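Local coordinates for protein cytosol aminopeptidase (Coxiella burnetii, PDB 3IJ3) that probably removes amino-terminal residues from peptides as a manganese-dependent metalloaminopeptidase of the M17 family, assembled from six copies of the chain, at residues A[97-102]-A[133-138]; A[106-111]-A[149-154]; A[234-239]-A[295-300]; A[244-249]-A[349-354]. All blocks are in the same frame, centred on the assembly; numbering follows the deposited sequence.

Contact 1 of 4, residues A[97-102]-A[133-138]; sequences YSWDFG and FGLGSY
The six-membered ring of W99 meets L135 through a single methyl: CH2 lies 3.8 Å from CD1, and the methyl approaches the indole at a slant. W99 reaches it because its first torsion (chi1 -81°) carries the indole out from the helically coiled residues 99-102, so that the far end of the ring comes closer than the CB does. L135 keeps CG beside its backbone N (chi1 -66°), with CB directed at the 97-102 segment. The rest of the interface is mostly backbone. Carbonyl O of G102 takes a CA-H...O contact from CA of G136 at 3.2 Å, with an angle of 166° at the hydrogen; G136, having no side chain, lets G102 O come this near, since a CB would clash with that oxygen. No direct conventional hydrogen bond crosses; instead, one water lies within hydrogen-bonding distance of G102 O and F133 O, and a second of G102 O and G136 O. F101 O rests 3.7 Å from F133 CA. The contact sits where helix 123-135 runs into a type I turn, L135 to Y138. Helix 157-178 packs on L135 through I170, A129 of helix 123-135 touches F101, and helix 104-107 meets F133 through L104 and S105.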
# COMPACT_ATOMS: atom_id res chain seq x y z
N TYR A 97 24.99 -21.88 -30.62
CA TYR A 97 24.22 -20.89 -29.83
C TYR A 97 23.97 -19.54 -30.55
O TYR A 97 22.89 -18.96 -30.45
CB TYR A 97 24.86 -20.69 -28.47
CG TYR A 97 24.14 -19.70 -27.61
CD1 TYR A 97 22.82 -19.93 -27.21
CD2 TYR A 97 24.77 -18.55 -27.15
CE1 TYR A 97 22.15 -19.01 -26.41
CE2 TYR A 97 24.11 -17.64 -26.35
CZ TYR A 97 22.80 -17.88 -25.98
OH TYR A 97 22.14 -16.98 -25.19
N SER A 98 24.98 -19.03 -31.24
CA SER A 98 24.87 -17.79 -32.05
C SER A 98 24.84 -16.43 -31.34
O SER A 98 25.52 -15.51 -31.80
CB SER A 98 23.69 -17.89 -33.04
OG SER A 98 23.86 -19.03 -33.87
N TRP A 99 24.05 -16.26 -30.26
CA TRP A 99 24.01 -14.97 -29.57
C TRP A 99 25.34 -14.49 -29.02
O TRP A 99 25.47 -13.31 -28.75
CB TRP A 99 22.98 -14.91 -28.41
CG TRP A 99 21.55 -14.65 -28.77
CD1 TRP A 99 20.49 -15.47 -28.52
CD2 TRP A 99 21.02 -13.50 -29.44
NE1 TRP A 99 19.33 -14.91 -28.97
CE2 TRP A 99 19.62 -13.70 -29.55
CE3 TRP A 99 21.58 -12.33 -29.96
CZ2 TRP A 99 18.77 -12.76 -30.15
CZ3 TRP A 99 20.73 -11.39 -30.57
CH2 TRP A 99 19.34 -11.62 -30.65
N ASP A 100 26.34 -15.37 -28.82
CA ASP A 100 27.63 -14.85 -28.32
C ASP A 100 28.19 -13.83 -29.32
O ASP A 100 28.87 -12.86 -28.93
CB ASP A 100 28.65 -15.97 -28.08
CG ASP A 100 28.24 -16.92 -26.96
OD1 ASP A 100 27.96 -16.44 -25.85
OD2 ASP A 100 28.25 -18.16 -27.20
N PHE A 101 27.90 -14.05 -30.61
CA PHE A 101 28.34 -13.13 -31.66
C PHE A 101 27.69 -11.75 -31.51
O PHE A 101 28.22 -10.75 -31.95
CB PHE A 101 28.07 -13.69 -33.06
CG PHE A 101 28.96 -14.84 -33.42
CD1 PHE A 101 30.16 -14.62 -34.10
CD2 PHE A 101 28.63 -16.13 -33.05
CE1 PHE A 101 30.99 -15.66 -34.40
CE2 PHE A 101 29.46 -17.19 -33.35
CZ PHE A 101 30.64 -16.95 -34.04
N GLY A 102 26.52 -11.71 -30.87
CA GLY A 102 25.85 -10.43 -30.64
C GLY A 102 26.64 -9.46 -29.78
O GLY A 102 26.46 -8.24 -29.87
N PHE A 133 25.61 -10.34 -34.95
CA PHE A 133 26.58 -9.25 -34.95
C PHE A 133 25.89 -7.91 -35.19
O PHE A 133 26.14 -6.91 -34.47
CB PHE A 133 27.66 -9.46 -36.03
CG PHE A 133 28.63 -8.32 -36.11
CD1 PHE A 133 29.73 -8.29 -35.26
CD2 PHE A 133 28.43 -7.27 -36.97
CE1 PHE A 133 30.61 -7.23 -35.30
CE2 PHE A 133 29.32 -6.21 -37.00
CZ PHE A 133 30.39 -6.19 -36.17
N GLY A 134 25.04 -7.87 -36.22
CA GLY A 134 24.31 -6.67 -36.57
C GLY A 134 23.37 -6.21 -35.45
O GLY A 134 23.32 -5.03 -35.12
N LEU A 135 22.65 -7.16 -34.85
CA LEU A 135 21.72 -6.85 -33.75
C LEU A 135 22.41 -6.23 -32.55
O LEU A 135 21.86 -5.34 -31.89
CB LEU A 135 20.93 -8.08 -33.33
CG LEU A 135 19.96 -8.59 -34.41
CD1 LEU A 135 19.21 -9.81 -33.94
CD2 LEU A 135 18.98 -7.47 -34.85
N GLY A 136 23.64 -6.67 -32.27
CA GLY A 136 24.42 -6.11 -31.19
C GLY A 136 25.06 -4.78 -31.51
O GLY A 136 25.64 -4.17 -30.61
N SER A 137 25.00 -4.35 -32.77
CA SER A 137 25.55 -3.05 -33.19
C SER A 137 24.52 -1.90 -33.10
O SER A 137 24.81 -0.74 -33.38
CB SER A 137 26.10 -3.15 -34.62
OG SER A 137 27.12 -4.13 -34.68
N TYR A 138 23.29 -2.26 -32.73
CA TYR A 138 22.20 -1.31 -32.62
C TYR A 138 22.37 -0.26 -31.52
O TYR A 138 22.69 -0.59 -30.37
CB TYR A 138 20.89 -2.08 -32.37
CG TYR A 138 19.66 -1.20 -32.23
CD1 TYR A 138 18.92 -0.82 -33.34
CD2 TYR A 138 19.23 -0.77 -30.98
CE1 TYR A 138 17.81 0.00 -33.22
CE2 TYR A 138 18.12 0.03 -30.84
CZ TYR A 138 17.40 0.43 -31.96
OH TYR A 138 16.28 1.23 -31.79
O HOH W 1 27.77 -7.10 -32.19
O HOH W 2 27.58 -5.84 -29.03

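Contact 2 of 4, residues A[106-111]-A[149-154]; sequences KVLPPG and YLAKLF
This is the start of a parallel strand pairing within the mixed sheet of the N-terminal domain: G111, opening strand 111-114, bridges A151, opening strand 151-154. Two backbone bonds set the register. G111 N donates to L150 O at 3.1 Å, and K152 N to G111 O at 2.9 Å, the latter nearly along the C=O axis. Ahead of the bridge the chain leaves helix 104-107 through P109 and P110. L108, CB directed at the other segment, sets that CB 3.6 Å from the methyl of A151, and its CD1 touches the same methyl; F133 of helix 123-135 packs on L108 from outside the pair. P109 O is buried against A151 without a polar partner in the model. Next along, the ring of P110 crosses L150 at a slant, CB to CB 3.9 Å and CG against the CD1 methyl. A65 and G67 of a second subunit pack on P109 and P110, so the prolines also face an assembly interface. At the far end K106 runs extended past the Y149 ring, with CG near CE1 and CZ, then bends at its last torsion (chi4 -66°), which brings NZ to donate to Y149 OH at 3.2 Å.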
# COMPACT_ATOMS: atom_id res chain seq x y z
N LYS A 106 30.54 -4.48 -29.05
CA LYS A 106 30.93 -3.83 -27.79
C LYS A 106 32.35 -4.14 -27.27
O LYS A 106 32.86 -3.42 -26.41
CB LYS A 106 29.92 -4.13 -26.68
CG LYS A 106 28.59 -3.41 -26.83
CD LYS A 106 27.69 -3.75 -25.64
CE LYS A 106 26.36 -3.04 -25.66
NZ LYS A 106 26.47 -1.57 -25.49
N VAL A 107 32.98 -5.17 -27.82
CA VAL A 107 34.31 -5.57 -27.36
C VAL A 107 35.39 -5.59 -28.44
O VAL A 107 36.58 -5.53 -28.12
CB VAL A 107 34.25 -6.96 -26.65
CG1 VAL A 107 33.36 -6.88 -25.39
CG2 VAL A 107 33.77 -8.07 -27.60
N LEU A 108 34.99 -5.63 -29.71
CA LEU A 108 35.97 -5.69 -30.79
C LEU A 108 36.80 -4.45 -30.98
O LEU A 108 36.30 -3.34 -30.86
CB LEU A 108 35.32 -6.00 -32.13
CG LEU A 108 34.94 -7.45 -32.42
CD1 LEU A 108 34.15 -7.53 -33.73
CD2 LEU A 108 36.20 -8.32 -32.49
N PRO A 109 38.09 -4.65 -31.28
CA PRO A 109 38.88 -3.49 -31.63
C PRO A 109 38.37 -2.96 -32.98
O PRO A 109 37.58 -3.63 -33.65
CB PRO A 109 40.29 -4.06 -31.82
CG PRO A 109 40.30 -5.41 -31.20
CD PRO A 109 38.88 -5.89 -31.26
N PRO A 110 38.82 -1.77 -33.39
CA PRO A 110 38.42 -1.24 -34.70
C PRO A 110 38.87 -2.13 -35.86
O PRO A 110 39.93 -2.79 -35.77
CB PRO A 110 39.15 0.10 -34.76
CG PRO A 110 39.30 0.50 -33.34
CD PRO A 110 39.61 -0.79 -32.64
N GLY A 111 38.09 -2.17 -36.94
CA GLY A 111 38.49 -2.94 -38.12
C GLY A 111 37.40 -3.55 -38.96
O GLY A 111 36.22 -3.40 -38.67
N TYR A 149 30.01 2.15 -33.41
CA TYR A 149 31.01 1.13 -33.18
C TYR A 149 31.97 1.12 -34.35
O TYR A 149 31.58 1.41 -35.48
CB TYR A 149 30.37 -0.24 -33.00
CG TYR A 149 29.46 -0.32 -31.81
CD1 TYR A 149 29.96 -0.24 -30.52
CD2 TYR A 149 28.09 -0.51 -31.97
CE1 TYR A 149 29.13 -0.32 -29.43
CE2 TYR A 149 27.25 -0.61 -30.88
CZ TYR A 149 27.77 -0.52 -29.62
OH TYR A 149 26.92 -0.63 -28.56
N LEU A 150 33.22 0.79 -34.08
CA LEU A 150 34.26 0.83 -35.12
C LEU A 150 34.58 -0.50 -35.77
O LEU A 150 35.47 -0.56 -36.62
CB LEU A 150 35.53 1.45 -34.55
CG LEU A 150 35.34 2.86 -33.99
CD1 LEU A 150 36.65 3.39 -33.39
CD2 LEU A 150 34.79 3.80 -35.06
N ALA A 151 33.92 -1.57 -35.35
CA ALA A 151 34.11 -2.87 -35.96
C ALA A 151 32.98 -3.12 -36.95
O ALA A 151 31.79 -2.87 -36.64
CB ALA A 151 34.15 -3.96 -34.91
N LYS A 152 33.34 -3.58 -38.15
CA LYS A 152 32.36 -3.94 -39.19
C LYS A 152 32.63 -5.36 -39.64
O LYS A 152 33.76 -5.83 -39.56
CB LYS A 152 32.41 -2.98 -40.36
CG LYS A 152 32.07 -1.54 -39.97
CD LYS A 152 31.91 -0.70 -41.22
CE LYS A 152 31.52 0.75 -40.92
NZ LYS A 152 31.21 1.42 -42.23
N LEU A 153 31.58 -6.03 -40.10
CA LEU A 153 31.67 -7.43 -40.51
C LEU A 153 31.28 -7.64 -41.95
O LEU A 153 30.26 -7.11 -42.42
CB LEU A 153 30.74 -8.28 -39.63
CG LEU A 153 30.83 -9.80 -39.65
CD1 LEU A 153 32.21 -10.27 -39.11
CD2 LEU A 153 29.70 -10.40 -38.77
N PHE A 154 32.07 -8.46 -42.64
CA PHE A 154 31.76 -8.78 -44.00
C PHE A 154 30.48 -9.62 -44.07
O PHE A 154 30.33 -10.59 -43.32
CB PHE A 154 32.91 -9.53 -44.65
CG PHE A 154 32.59 -9.99 -46.04
CD1 PHE A 154 32.31 -9.07 -47.03
CD2 PHE A 154 32.54 -11.34 -46.35
CE1 PHE A 154 32.00 -9.48 -48.32
CE2 PHE A 154 32.23 -11.75 -47.64
CZ PHE A 154 31.94 -10.82 -48.62
O HOH W 3 33.62 -2.12 -32.01

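Contact 3 of 4, residues A[234-239]-A[295-300]; sequences DLKWGD and RLRLLI. With PG4 (tetraethylene glycol), chain O; SO4 (sulfate ion), chain G.
R297 and D234 close a salt bridge across an antiparallel pair of strands, 231-237 and 295-305, in the large mixed sheet of the catalytic domain. Backbone bonds at the hydrogen-bonded pairs L235-L298 and W237-L296 zip the strands together; L235, W237, L296 and L298 share the face covered by helices 186-200 and 275-289. The other face carries the charges. Along R297, CB lies near L235 O, and CG, anti to the backbone N (chi1 180°), fits between L235 O and D234 OD1. CD then runs beside K236 CE, the two side chains pointing the same way. NE donates to D234 OD1 at 2.9 Å and NH2 to D234 OD2 at 2.8 Å, a side-on grip using one nitrogen for each oxygen. Both bonds are almost straight and in the guanidinium plane, yet the carboxylate is turned 30° from that plane. One guanidinium face carries L299 CD1; over the centre of the opposite face stands K236 NZ. That closeness of like charges is probably eased by E349, which bridges both K236 NZ and R297 NH1, and by E345 on R297 NH2. K236 NZ also donates to O3 of a sulfate, probably a crystallisation anion, at 2.6 Å; K203 binds it too. A tetraethylene glycol, probably also from crystallisation, lays C5 over one W237 ring face and accepts from G238 N. R295 bends at chi2 (55°), its guanidinium face against K236 CB: NH2 donates to the same sulfate O3 at 3.2 Å, and NH1 to G238 O at 2.7 Å.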
# COMPACT_ATOMS: atom_id res chain seq x y z
N ASP A 234 -5.27 -0.08 -41.79
CA ASP A 234 -5.65 -1.29 -42.55
C ASP A 234 -4.84 -1.34 -43.84
O ASP A 234 -5.08 -0.56 -44.76
CB ASP A 234 -7.16 -1.22 -42.83
CG ASP A 234 -7.75 -2.49 -43.48
OD1 ASP A 234 -7.02 -3.45 -43.77
OD2 ASP A 234 -9.01 -2.51 -43.69
N LEU A 235 -3.82 -2.19 -43.86
CA LEU A 235 -2.94 -2.36 -45.02
C LEU A 235 -3.22 -3.67 -45.73
O LEU A 235 -3.47 -4.70 -45.09
CB LEU A 235 -1.46 -2.30 -44.58
CG LEU A 235 -0.34 -2.65 -45.60
CD1 LEU A 235 1.01 -2.06 -45.18
CD2 LEU A 235 -0.20 -4.18 -45.78
N LYS A 236 -3.17 -3.63 -47.07
CA LYS A 236 -3.34 -4.83 -47.88
C LYS A 236 -2.26 -4.93 -48.96
O LYS A 236 -1.84 -3.93 -49.53
CB LYS A 236 -4.72 -4.91 -48.54
CG LYS A 236 -5.82 -5.19 -47.54
CD LYS A 236 -7.19 -5.36 -48.17
CE LYS A 236 -8.16 -5.95 -47.13
NZ LYS A 236 -9.52 -6.22 -47.68
N TRP A 237 -1.85 -6.16 -49.24
CA TRP A 237 -0.84 -6.44 -50.25
C TRP A 237 -0.98 -7.85 -50.77
O TRP A 237 -1.41 -8.74 -50.07
CB TRP A 237 0.56 -6.29 -49.62
CG TRP A 237 1.74 -6.74 -50.43
CD1 TRP A 237 2.54 -5.96 -51.19
CD2 TRP A 237 2.26 -8.08 -50.54
NE1 TRP A 237 3.53 -6.71 -51.78
CE2 TRP A 237 3.39 -8.01 -51.38
CE3 TRP A 237 1.91 -9.31 -49.98
CZ2 TRP A 237 4.16 -9.15 -51.71
CZ3 TRP A 237 2.65 -10.44 -50.31
CH2 TRP A 237 3.77 -10.35 -51.16
N GLY A 238 -0.61 -8.04 -52.04
CA GLY A 238 -0.57 -9.38 -52.59
C GLY A 238 -1.67 -9.74 -53.54
O GLY A 238 -2.65 -9.01 -53.69
N ASP A 239 -1.50 -10.90 -54.16
CA ASP A 239 -2.44 -11.44 -55.14
C ASP A 239 -3.76 -11.74 -54.46
O ASP A 239 -3.80 -12.47 -53.48
CB ASP A 239 -1.85 -12.71 -55.76
CG ASP A 239 -2.66 -13.21 -56.96
OD1 ASP A 239 -3.90 -13.06 -57.00
OD2 ASP A 239 -2.03 -13.79 -57.87
N ARG A 295 -2.17 -13.33 -49.59
CA ARG A 295 -2.91 -12.07 -49.63
C ARG A 295 -2.82 -11.56 -48.19
O ARG A 295 -3.50 -12.06 -47.30
CB ARG A 295 -4.35 -12.30 -50.07
CG ARG A 295 -5.23 -11.07 -50.08
CD ARG A 295 -4.67 -9.90 -50.90
NE ARG A 295 -5.63 -8.79 -50.93
CZ ARG A 295 -5.48 -7.64 -51.60
NH1 ARG A 295 -4.37 -7.40 -52.32
NH2 ARG A 295 -6.45 -6.73 -51.55
N LEU A 296 -1.95 -10.58 -47.99
CA LEU A 296 -1.65 -10.03 -46.68
C LEU A 296 -2.56 -8.87 -46.31
O LEU A 296 -2.85 -7.99 -47.14
CB LEU A 296 -0.22 -9.52 -46.66
CG LEU A 296 0.27 -8.76 -45.41
CD1 LEU A 296 0.31 -9.71 -44.20
CD2 LEU A 296 1.64 -8.16 -45.70
N ARG A 297 -3.02 -8.88 -45.07
CA ARG A 297 -3.74 -7.75 -44.53
C ARG A 297 -3.15 -7.52 -43.15
O ARG A 297 -2.83 -8.47 -42.43
CB ARG A 297 -5.24 -8.04 -44.43
CG ARG A 297 -6.03 -6.90 -43.88
CD ARG A 297 -7.50 -7.24 -43.77
NE ARG A 297 -8.33 -6.05 -43.63
CZ ARG A 297 -9.66 -6.08 -43.46
NH1 ARG A 297 -10.30 -7.24 -43.34
NH2 ARG A 297 -10.34 -4.95 -43.40
N LEU A 298 -2.94 -6.25 -42.81
CA LEU A 298 -2.43 -5.83 -41.50
C LEU A 298 -3.39 -4.82 -40.90
O LEU A 298 -3.70 -3.79 -41.52
CB LEU A 298 -1.04 -5.21 -41.66
CG LEU A 298 -0.47 -4.43 -40.46
CD1 LEU A 298 -0.10 -5.39 -39.30
CD2 LEU A 298 0.76 -3.65 -40.89
N LEU A 299 -3.90 -5.13 -39.70
CA LEU A 299 -4.83 -4.29 -38.98
C LEU A 299 -4.22 -3.88 -37.66
O LEU A 299 -3.84 -4.73 -36.84
CB LEU A 299 -6.15 -5.06 -38.73
CG LEU A 299 -7.03 -5.28 -39.95
CD1 LEU A 299 -8.02 -6.43 -39.71
CD2 LEU A 299 -7.77 -3.96 -40.27
N ILE A 300 -4.11 -2.56 -37.46
CA ILE A 300 -3.57 -2.00 -36.22
C ILE A 300 -4.48 -0.92 -35.63
O ILE A 300 -4.63 0.17 -36.21
CB ILE A 300 -2.16 -1.37 -36.44
CG1 ILE A 300 -1.14 -2.43 -36.83
CG2 ILE A 300 -1.71 -0.58 -35.20
CD1 ILE A 300 0.21 -1.84 -37.37
O1 PG4 O . -5.81 -4.13 -54.55
C1 PG4 O . -4.43 -4.51 -54.51
C2 PG4 O . -3.82 -4.15 -53.15
O2 PG4 O . -2.51 -4.72 -53.02
C3 PG4 O . -1.48 -3.89 -53.56
C4 PG4 O . -0.12 -4.59 -53.54
O3 PG4 O . -0.18 -5.91 -54.08
C5 PG4 O . 1.10 -6.39 -54.50
C6 PG4 O . 0.97 -7.62 -55.39
O4 PG4 O . 2.15 -8.42 -55.26
C7 PG4 O . 1.94 -9.82 -55.48
C8 PG4 O . 2.23 -10.17 -56.94
O5 PG4 O . 1.47 -11.32 -57.33
S SO4 G . -10.08 -6.19 -51.01
O1 SO4 G . -9.38 -4.93 -51.17
O2 SO4 G . -10.21 -6.85 -52.31
O3 SO4 G . -9.33 -7.06 -50.12
O4 SO4 G . -11.42 -5.97 -50.47

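Contact 4 of 4, residues A[244-249]-A[349-354]; sequences KVTLVG and EDPDLI
K244 O receives two backbone N-H groups where the chain turns into strand 353-359: L353 N donates at 3.2 Å, while the nearer D352 N, at 2.8 Å, makes a strongly bent and weak bond. One step on, T246 N gives a straight bond to L353 O at 2.9 Å, and the parallel bridges V245-L353 and T246-I354 follow. Side chains add to this on both faces. V245 CG1 touches L353 CD2 on one; on the other, V248 CG2 lies 4.1 Å from I354 CG2, the two residues side by side and pointing the same way. P351 packs CB against CB of K244 at 3.9 Å. Beyond it the K244 chain crosses E349 at about a right angle, CD against CB, and turns at its last torsion (chi4 62°), leaving NZ 5.5 Å from E349 OE2, too far for a salt bridge. A water links T246 to E349, accepting from OG1 at 2.7 Å and donating to OE1 at 2.6 Å. Outward, helix 335-347 lies on T246, V248 and I354, and helix 470-481 on V245 and L353; Y481 OH holds D352 OD2. With K236 on OE2, R297 on OE1 and a water donor, the E349 carboxylate is probably stabilised as the anion, which would link the residues just after helix 335-347 electrostatically to strands 231-237 and 295-305.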
# COMPACT_ATOMS: atom_id res chain seq x y z
N LYS A 244 -5.48 -15.90 -47.67
CA LYS A 244 -5.49 -14.71 -46.85
C LYS A 244 -4.84 -14.95 -45.49
O LYS A 244 -5.26 -15.82 -44.73
CB LYS A 244 -6.92 -14.21 -46.65
CG LYS A 244 -7.58 -13.63 -47.89
CD LYS A 244 -9.00 -13.15 -47.53
CE LYS A 244 -9.65 -12.33 -48.66
NZ LYS A 244 -9.83 -13.11 -49.87
N VAL A 245 -3.78 -14.18 -45.22
CA VAL A 245 -3.10 -14.19 -43.92
C VAL A 245 -3.30 -12.79 -43.39
O VAL A 245 -2.87 -11.82 -44.05
CB VAL A 245 -1.61 -14.50 -44.05
CG1 VAL A 245 -0.88 -14.30 -42.69
CG2 VAL A 245 -1.41 -15.92 -44.59
N THR A 246 -3.95 -12.67 -42.23
CA THR A 246 -4.24 -11.38 -41.63
C THR A 246 -3.53 -11.24 -40.30
O THR A 246 -3.65 -12.12 -39.41
CB THR A 246 -5.78 -11.15 -41.46
OG1 THR A 246 -6.42 -11.22 -42.74
CG2 THR A 246 -6.08 -9.76 -40.75
N LEU A 247 -2.77 -10.15 -40.16
CA LEU A 247 -1.99 -9.84 -38.98
C LEU A 247 -2.66 -8.68 -38.25
O LEU A 247 -3.10 -7.72 -38.88
CB LEU A 247 -0.58 -9.43 -39.37
CG LEU A 247 0.19 -10.39 -40.28
CD1 LEU A 247 1.63 -9.82 -40.57
CD2 LEU A 247 0.26 -11.82 -39.71
N VAL A 248 -2.75 -8.81 -36.94
CA VAL A 248 -3.37 -7.82 -36.09
C VAL A 248 -2.39 -7.44 -34.98
O VAL A 248 -1.78 -8.30 -34.34
CB VAL A 248 -4.66 -8.36 -35.52
CG1 VAL A 248 -5.33 -7.29 -34.59
CG2 VAL A 248 -5.63 -8.80 -36.63
N GLY A 249 -2.21 -6.14 -34.75
CA GLY A 249 -1.31 -5.71 -33.70
C GLY A 249 -1.84 -4.59 -32.81
O GLY A 249 -2.38 -3.60 -33.29
N GLU A 349 -13.73 -11.70 -43.57
CA GLU A 349 -13.20 -12.23 -44.84
C GLU A 349 -12.94 -13.74 -44.84
O GLU A 349 -12.48 -14.28 -45.85
CB GLU A 349 -11.87 -11.52 -45.17
CG GLU A 349 -11.99 -10.05 -45.43
CD GLU A 349 -10.69 -9.41 -45.86
OE1 GLU A 349 -9.65 -9.66 -45.21
OE2 GLU A 349 -10.72 -8.60 -46.83
N ASP A 350 -13.20 -14.41 -43.71
CA ASP A 350 -12.94 -15.85 -43.59
C ASP A 350 -11.50 -16.16 -44.06
O ASP A 350 -11.27 -16.97 -44.97
CB ASP A 350 -13.95 -16.69 -44.39
CG ASP A 350 -13.87 -18.16 -44.05
OD1 ASP A 350 -13.40 -18.49 -42.94
OD2 ASP A 350 -14.26 -18.99 -44.90
N PRO A 351 -10.51 -15.50 -43.44
CA PRO A 351 -9.13 -15.68 -43.85
C PRO A 351 -8.60 -17.06 -43.53
O PRO A 351 -9.17 -17.78 -42.69
CB PRO A 351 -8.39 -14.60 -43.04
CG PRO A 351 -9.20 -14.39 -41.83
CD PRO A 351 -10.63 -14.68 -42.23
N ASP A 352 -7.51 -17.44 -44.20
CA ASP A 352 -6.88 -18.75 -43.95
C ASP A 352 -6.20 -18.79 -42.58
O ASP A 352 -6.09 -19.86 -41.96
CB ASP A 352 -5.84 -19.05 -45.03
CG ASP A 352 -5.43 -20.51 -45.07
OD1 ASP A 352 -6.32 -21.37 -45.18
OD2 ASP A 352 -4.22 -20.81 -45.07
N LEU A 353 -5.75 -17.62 -42.10
CA LEU A 353 -5.04 -17.50 -40.83
C LEU A 353 -5.10 -16.08 -40.30
O LEU A 353 -5.03 -15.12 -41.08
CB LEU A 353 -3.55 -17.84 -41.05
CG LEU A 353 -2.60 -17.65 -39.86
CD1 LEU A 353 -2.93 -18.66 -38.76
CD2 LEU A 353 -1.16 -17.81 -40.37
N ILE A 354 -5.26 -15.95 -38.99
CA ILE A 354 -5.18 -14.67 -38.30
C ILE A 354 -4.10 -14.81 -37.22
O ILE A 354 -4.12 -15.80 -36.48
CB ILE A 354 -6.48 -14.24 -37.59
CG1 ILE A 354 -7.63 -14.17 -38.60
CG2 ILE A 354 -6.26 -12.87 -36.84
CD1 ILE A 354 -9.03 -13.90 -37.95
O HOH W 4 -9.03 -10.64 -42.86

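In the fold
Contacts 1 and 2 belong to the N-terminal domain, contacts 3 and 4 to the catalytic domain; contact 1 lies about 31 Å from contact 3, centre to centre. Within each pair the segments alternate along the chain, and both contacts of the first pair close before the second pair opens. Contacts 1 and 2, with centres 12 Å apart, touch where F133 of helix 123-135 meets L153 and S137 O meets the Y149 ring. Contacts 3 and 4, their centres 9 Å apart, share one sheet: strand 295-305 lies between 231-237 and 244-252, and 353-359 follows beyond. The lithium ion is about 14 Å from the V248 side chain, so contact 4 belongs to the sheet framework rather than the metal site.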